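Peptidyl tryptophan dihydroxylase (Pseudomonas putida, PDB 7CTQ) uses flavin-adenine dinucleotide as a flavoprotein monooxygenase that dihydroxylates a peptidyl tryptophan, a step essential for making the tryptophylquinone cofactor of quinohemoprotein amine dehydrogenase. Local coordinates at residues A150-V164 against A237-E251. Sequence-based numbering, arbitrary orientation.
Sequences ADRLRGPETVSLLNV and AEVHARSSTAILAGE. With FAD (flavin-adenine dinucleotide), chain C.
Arg-154 lies alongside Ile-247 and spreads one face of its guanidinium over Ile-247 CG1 and Thr-245 CG2, NH2 coming within 3.4 Å of Ile-247 CD1. Acids at the guanidinium edge keep it from turning: Glu-157 takes NE and NH1 side-on, each carboxylate oxygen using its syn lone pair, and Asp-151 OD2 receives NH2. Between the two antiparallel ladders, Thr-158 N donates to Thr-245 OG1 (2.8 Å). The shorter ladder carries a classic beta bulge, where Leu-248 O accepts from Arg-152 N (2.8 Å) and, weakly, from Leu-153 N. The longer one, strands 158-164 and 238-243, whose N-to-C directions differ by 156°, belongs to the large mixed sheet that borders the flavin in this flavoprotein monooxygenase. Ser-160, on the same face as Arg-242, pairs its OG with OG of Ser-244 in the loop beyond the strand (3.0 Å), while Arg-242 kinks at its third torsion (chi3 -116°), turning a guanidinium face to the C7M methyl of FAD, which sits off-centre. Farther along, Leu-162 CD2 rests 3.8 Å from His-240 CD2; the imidazole is steered by Glu-238 OE1, which meets NE2 in the ring plane through its anti lone pair. Glu-238 O accepts two bonds, Asn-163 ND2 coming from one side of its carbonyl plane and Val-164 N from the other.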
loop_
_atom_site.group_PDB
_atom_site.type_symbol
_atom_site.label_atom_id
_atom_site.label_comp_id
_atom_site.label_asym_id
_atom_site.label_seq_id
_atom_site.Cartn_x
_atom_site.Cartn_y
_atom_site.Cartn_z
ATOM N N ALA A 150 -8.554 5.176 15.704
ATOM C CA ALA A 150 -7.759 4.213 16.455
ATOM C C ALA A 150 -7.054 3.267 15.488
ATOM O O ALA A 150 -7.494 3.059 14.355
ATOM C CB ALA A 150 -8.628 3.423 17.438
ATOM N N ASP A 151 -5.931 2.718 15.933
ATOM C CA ASP A 151 -5.164 1.769 15.140
ATOM C C ASP A 151 -5.525 0.345 15.536
ATOM O O ASP A 151 -5.719 0.048 16.720
ATOM C CB ASP A 151 -3.663 1.986 15.330
ATOM C CG ASP A 151 -3.241 3.419 15.061
ATOM O OD1 ASP A 151 -3.940 4.127 14.293
ATOM O OD2 ASP A 151 -2.201 3.821 15.617
ATOM N N ARG A 152 -5.633 -0.529 14.530
ATOM C CA ARG A 152 -5.681 -1.967 14.784
ATOM C C ARG A 152 -4.301 -2.511 15.136
ATOM O O ARG A 152 -4.169 -3.334 16.045
ATOM C CB ARG A 152 -6.239 -2.692 13.569
ATOM C CG ARG A 152 -6.410 -4.176 13.763
ATOM C CD ARG A 152 -7.693 -4.638 13.098
ATOM N NE ARG A 152 -8.023 -6.033 13.414
ATOM C CZ ARG A 152 -8.797 -6.422 14.426
ATOM N NH1 ARG A 152 -9.343 -5.531 15.247
ATOM N NH2 ARG A 152 -9.022 -7.714 14.615
ATOM N N LEU A 153 -3.269 -2.068 14.422
ATOM C CA LEU A 153 -1.883 -2.383 14.747
ATOM C C LEU A 153 -1.020 -1.167 14.469
ATOM O O LEU A 153 -1.306 -0.384 13.558
ATOM C CB LEU A 153 -1.344 -3.546 13.917
ATOM C CG LEU A 153 -1.957 -4.894 14.235
ATOM C CD1 LEU A 153 -1.630 -5.852 13.103
ATOM C CD2 LEU A 153 -1.411 -5.377 15.572
ATOM N N ARG A 154 0.059 -1.042 15.236
ATOM C CA ARG A 154 0.991 0.068 15.092
ATOM C C ARG A 154 2.384 -0.461 15.366
ATOM O O ARG A 154 2.621 -1.064 16.416
ATOM C CB ARG A 154 0.651 1.212 16.045
ATOM C CG ARG A 154 1.330 2.515 15.668
ATOM C CD ARG A 154 0.872 3.687 16.520
ATOM N NE ARG A 154 1.524 4.902 16.042
ATOM C CZ ARG A 154 0.974 5.769 15.201
ATOM N NH1 ARG A 154 1.669 6.833 14.806
ATOM N NH2 ARG A 154 -0.270 5.594 14.780
ATOM N N GLY A 155 3.289 -0.277 14.412
ATOM C CA GLY A 155 4.643 -0.745 14.572
ATOM C C GLY A 155 5.505 0.264 15.297
ATOM O O GLY A 155 5.024 1.293 15.781
ATOM N N PRO A 156 6.805 -0.015 15.374
ATOM C CA PRO A 156 7.739 0.920 16.018
ATOM C C PRO A 156 7.572 2.314 15.445
ATOM O O PRO A 156 7.579 2.493 14.229
ATOM C CB PRO A 156 9.115 0.341 15.675
ATOM C CG PRO A 156 8.856 -1.088 15.299
ATOM C CD PRO A 156 7.495 -1.117 14.687
ATOM N N GLU A 157 7.390 3.297 16.334
ATOM C CA GLU A 157 7.167 4.674 15.910
ATOM C C GLU A 157 8.349 5.172 15.085
ATOM O O GLU A 157 9.503 5.086 15.515
ATOM C CB GLU A 157 6.953 5.579 17.122
ATOM C CG GLU A 157 6.160 6.829 16.779
ATOM C CD GLU A 157 4.748 6.502 16.314
ATOM O OE1 GLU A 157 4.144 5.526 16.833
ATOM O OE2 GLU A 157 4.250 7.207 15.409
ATOM N N THR A 158 8.057 5.685 13.893
ATOM C CA THR A 158 9.092 5.963 12.906
ATOM C C THR A 158 8.837 7.317 12.256
ATOM O O THR A 158 7.694 7.653 11.936
ATOM C CB THR A 158 9.118 4.854 11.836
ATOM O OG1 THR A 158 9.217 3.575 12.480
ATOM C CG2 THR A 158 10.301 5.013 10.924
ATOM N N VAL A 159 9.903 8.083 12.048
ATOM C CA VAL A 159 9.811 9.398 11.422
ATOM C C VAL A 159 10.787 9.457 10.255
ATOM O O VAL A 159 11.915 8.955 10.336
ATOM C CB VAL A 159 10.071 10.540 12.436
ATOM C CG1 VAL A 159 10.163 11.876 11.737
ATOM C CG2 VAL A 159 8.949 10.613 13.453
ATOM N N SER A 160 10.337 10.040 9.152
ATOM C CA SER A 160 11.193 10.283 8.006
ATOM C C SER A 160 11.394 11.793 7.915
ATOM O O SER A 160 10.418 12.545 7.841
ATOM C CB SER A 160 10.575 9.706 6.727
ATOM O OG SER A 160 10.548 8.276 6.785
ATOM N N LEU A 161 12.647 12.231 7.996
ATOM C CA LEU A 161 12.997 13.647 7.903
ATOM C C LEU A 161 13.528 13.936 6.507
ATOM O O LEU A 161 14.415 13.229 6.018
ATOM C CB LEU A 161 14.048 14.031 8.944
ATOM C CG LEU A 161 13.787 13.673 10.403
ATOM C CD1 LEU A 161 15.016 14.024 11.223
ATOM C CD2 LEU A 161 12.552 14.395 10.919
ATOM N N LEU A 162 13.015 14.993 5.887
ATOM C CA LEU A 162 13.253 15.262 4.480
ATOM C C LEU A 162 13.893 16.638 4.289
ATOM O O LEU A 162 13.449 17.627 4.882
ATOM C CB LEU A 162 11.935 15.161 3.708
ATOM C CG LEU A 162 11.929 15.876 2.363
ATOM C CD1 LEU A 162 12.613 15.009 1.326
ATOM C CD2 LEU A 162 10.514 16.209 1.950
ATOM N N ASN A 163 14.940 16.695 3.468
ATOM C CA ASN A 163 15.509 17.951 2.992
ATOM C C ASN A 163 15.276 18.054 1.492
ATOM O O ASN A 163 15.487 17.081 0.758
ATOM C CB ASN A 163 17.005 18.044 3.287
ATOM C CG ASN A 163 17.311 18.558 4.689
ATOM O OD1 ASN A 163 18.299 18.155 5.290
ATOM N ND2 ASN A 163 16.481 19.467 5.201
ATOM N N VAL A 164 14.837 19.228 1.042
ATOM C CA VAL A 164 14.570 19.491 -0.366
ATOM C C VAL A 164 15.271 20.789 -0.741
ATOM O O VAL A 164 15.124 21.795 -0.042
ATOM C CB VAL A 164 13.061 19.603 -0.651
ATOM C CG1 VAL A 164 12.840 19.985 -2.099
ATOM C CG2 VAL A 164 12.350 18.287 -0.328
ATOM N N ALA A 237 18.085 24.495 2.861
ATOM C CA ALA A 237 17.191 23.437 2.389
ATOM C C ALA A 237 15.903 23.416 3.206
ATOM O O ALA A 237 15.924 23.582 4.429
ATOM C CB ALA A 237 17.881 22.074 2.480
ATOM N N GLU A 238 14.770 23.257 2.522
ATOM C CA GLU A 238 13.524 22.996 3.233
ATOM C C GLU A 238 13.678 21.763 4.115
ATOM O O GLU A 238 14.426 20.837 3.791
ATOM C CB GLU A 238 12.374 22.780 2.257
ATOM C CG GLU A 238 12.381 23.703 1.054
ATOM C CD GLU A 238 11.309 23.324 0.041
ATOM O OE1 GLU A 238 10.405 22.541 0.406
ATOM O OE2 GLU A 238 11.369 23.798 -1.116
ATOM N N VAL A 239 12.988 21.777 5.257
ATOM C CA VAL A 239 13.011 20.688 6.232
ATOM C C VAL A 239 11.574 20.258 6.487
ATOM O O VAL A 239 10.719 21.094 6.804
ATOM C CB VAL A 239 13.685 21.092 7.562
ATOM C CG1 VAL A 239 13.960 19.855 8.410
ATOM C CG2 VAL A 239 14.981 21.843 7.319
ATOM N N HIS A 240 11.307 18.959 6.340
ATOM C CA HIS A 240 9.977 18.405 6.572
ATOM C C HIS A 240 10.103 17.111 7.362
ATOM O O HIS A 240 11.063 16.351 7.188
ATOM C CB HIS A 240 9.224 18.108 5.271
ATOM C CG HIS A 240 9.104 19.276 4.344
ATOM N ND1 HIS A 240 8.017 20.122 4.349
ATOM C CD2 HIS A 240 9.924 19.725 3.363
ATOM C CE1 HIS A 240 8.174 21.046 3.418
ATOM N NE2 HIS A 240 9.323 20.825 2.803
ATOM N N ALA A 241 9.122 16.862 8.227
ATOM C CA ALA A 241 9.087 15.658 9.041
ATOM C C ALA A 241 7.794 14.903 8.747
ATOM O O ALA A 241 6.705 15.484 8.792
ATOM C CB ALA A 241 9.215 16.011 10.526
ATOM N N ARG A 242 7.921 13.615 8.415
ATOM C CA ARG A 242 6.797 12.757 8.050
ATOM C C ARG A 242 6.736 11.585 9.014
ATOM O O ARG A 242 7.747 10.903 9.226
ATOM C CB ARG A 242 6.930 12.215 6.620
ATOM C CG ARG A 242 6.908 13.267 5.519
ATOM C CD ARG A 242 6.293 12.735 4.204
ATOM N NE ARG A 242 7.272 12.721 3.114
ATOM C CZ ARG A 242 7.312 11.823 2.127
ATOM N NH1 ARG A 242 6.387 10.867 2.029
ATOM N NH2 ARG A 242 8.256 11.907 1.197
ATOM N N SER A 243 5.558 11.333 9.574
ATOM C CA SER A 243 5.348 10.062 10.252
ATOM C C SER A 243 5.377 8.947 9.214
ATOM O O SER A 243 4.640 8.992 8.222
ATOM C CB SER A 243 4.029 10.056 11.014
ATOM O OG SER A 243 3.808 8.779 11.616
ATOM N N SER A 244 6.264 7.972 9.413
ATOM C CA SER A 244 6.371 6.827 8.516
ATOM C C SER A 244 6.146 5.517 9.262
ATOM O O SER A 244 6.606 4.460 8.817
ATOM C CB SER A 244 7.726 6.828 7.814
ATOM O OG SER A 244 8.763 6.818 8.774
ATOM N N THR A 245 5.482 5.592 10.413
ATOM C CA THR A 245 5.164 4.419 11.221
ATOM C C THR A 245 4.249 3.461 10.455
ATOM O O THR A 245 3.334 3.887 9.737
ATOM C CB THR A 245 4.478 4.875 12.517
ATOM O OG1 THR A 245 5.347 5.754 13.256
ATOM C CG2 THR A 245 4.071 3.681 13.377
ATOM N N ALA A 246 4.483 2.161 10.625
ATOM C CA ALA A 246 3.565 1.156 10.090
ATOM C C ALA A 246 2.240 1.204 10.852
ATOM O O ALA A 246 2.214 1.011 12.070
ATOM C CB ALA A 246 4.201 -0.232 10.186
ATOM N N ILE A 247 1.140 1.455 10.143
ATOM C CA ILE A 247 -0.168 1.657 10.760
ATOM C C ILE A 247 -1.226 0.859 10.005
ATOM O O ILE A 247 -1.401 1.034 8.791
ATOM C CB ILE A 247 -0.565 3.142 10.789
ATOM C CG1 ILE A 247 0.419 3.935 11.659
ATOM C CG2 ILE A 247 -2.014 3.286 11.259
ATOM C CD1 ILE A 247 0.335 5.457 11.458
ATOM N N LEU A 248 -1.962 0.018 10.727
ATOM C CA LEU A 248 -3.168 -0.597 10.205
ATOM C C LEU A 248 -4.356 0.094 10.856
ATOM O O LEU A 248 -4.430 0.162 12.086
ATOM C CB LEU A 248 -3.179 -2.103 10.494
ATOM C CG LEU A 248 -4.397 -2.934 10.094
ATOM C CD1 LEU A 248 -4.627 -2.983 8.590
ATOM C CD2 LEU A 248 -4.220 -4.357 10.677
ATOM N N ALA A 249 -5.278 0.603 10.039
ATOM C CA ALA A 249 -6.377 1.409 10.558
ATOM C C ALA A 249 -7.338 0.585 11.409
ATOM O O ALA A 249 -7.688 -0.544 11.063
ATOM C CB ALA A 249 -7.142 2.056 9.405
ATOM N N GLY A 250 -7.809 1.186 12.507
ATOM C CA GLY A 250 -8.755 0.495 13.374
ATOM C C GLY A 250 -10.031 0.091 12.658
ATOM O O GLY A 250 -10.483 -1.052 12.773
ATOM N N GLU A 251 -10.632 1.024 11.914
ATOM C CA GLU A 251 -11.826 0.770 11.111
ATOM C C GLU A 251 -11.517 1.119 9.664
ATOM O O GLU A 251 -10.927 2.166 9.396
ATOM C CB GLU A 251 -13.016 1.605 11.596
ATOM C CG GLU A 251 -13.419 1.344 13.028
ATOM C CD GLU A 251 -13.608 -0.131 13.304
ATOM O OE1 GLU A 251 -14.285 -0.798 12.488
ATOM O OE2 GLU A 251 -13.073 -0.620 14.327
HETATM P PA FAD C . -1.698 9.671 -1.209
HETATM O O1A FAD C . -0.815 9.319 -2.342
HETATM O O2A FAD C . -0.965 10.355 -0.064
HETATM O O5B FAD C . -2.924 10.471 -1.755
HETATM C C5B FAD C . -3.737 11.285 -0.889
HETATM C C4B FAD C . -4.251 12.424 -1.729
HETATM O O4B FAD C . -5.258 13.146 -0.983
HETATM C C3B FAD C . -3.206 13.458 -2.161
HETATM O O3B FAD C . -3.463 13.889 -3.495
HETATM C C2B FAD C . -3.382 14.578 -1.128
HETATM O O2B FAD C . -3.047 15.870 -1.633
HETATM C C1B FAD C . -4.890 14.505 -0.886
HETATM N N9A FAD C . -5.382 15.040 0.376
HETATM C C8A FAD C . -4.822 14.967 1.620
HETATM N N7A FAD C . -5.520 15.542 2.568
HETATM C C5A FAD C . -6.606 16.061 1.887
HETATM C C6A FAD C . -7.722 16.814 2.306
HETATM N N6A FAD C . -7.936 17.188 3.566
HETATM N N1A FAD C . -8.640 17.172 1.369
HETATM C C2A FAD C . -8.435 16.802 0.102
HETATM N N3A FAD C . -7.418 16.095 -0.403
HETATM C C4A FAD C . -6.536 15.750 0.541
HETATM N N1 FAD C . 6.020 4.685 -2.122
HETATM C C2 FAD C . 6.748 4.251 -3.193
HETATM O O2 FAD C . 6.244 3.572 -4.089
HETATM N N3 FAD C . 8.083 4.584 -3.294
HETATM C C4 FAD C . 8.801 5.345 -2.394
HETATM O O4 FAD C . 9.988 5.587 -2.597
HETATM C C4X FAD C . 8.023 5.800 -1.258
HETATM N N5 FAD C . 8.627 6.522 -0.351
HETATM C C5X FAD C . 7.885 6.956 0.736
HETATM C C6 FAD C . 8.516 7.721 1.718
HETATM C C7 FAD C . 7.819 8.168 2.836
HETATM C C7M FAD C . 8.530 8.994 3.875
HETATM C C8 FAD C . 6.461 7.841 2.981
HETATM C C8M FAD C . 5.675 8.316 4.174
HETATM C C9 FAD C . 5.828 7.083 2.002
HETATM C C9A FAD C . 6.528 6.635 0.889
HETATM N N10 FAD C . 5.911 5.870 -0.122
HETATM C C10 FAD C . 6.636 5.419 -1.206
HETATM C "C1'" FAD C . 4.509 5.467 0.010
HETATM C "C2'" FAD C . 3.550 6.232 -0.888
HETATM O "O2'" FAD C . 3.733 7.643 -0.763
HETATM C "C3'" FAD C . 2.125 5.859 -0.486
HETATM O "O3'" FAD C . 2.067 4.441 -0.374
HETATM C "C4'" FAD C . 1.026 6.304 -1.445
HETATM O "O4'" FAD C . 1.254 7.635 -1.916
HETATM C "C5'" FAD C . -0.331 6.207 -0.789
HETATM O "O5'" FAD C . -1.338 6.442 -1.783
HETATM P P FAD C . -2.725 7.036 -1.396
HETATM O O1P FAD C . -3.365 6.060 -0.398
HETATM O O2P FAD C . -3.517 7.366 -2.613
HETATM O O3P FAD C . -2.346 8.356 -0.599
HETATM O O HOH W 1 1.031 8.730 12.396
HETATM O O HOH W 2 6.599 0.980 12.099
HETATM O O HOH W 3 5.768 8.897 13.718
#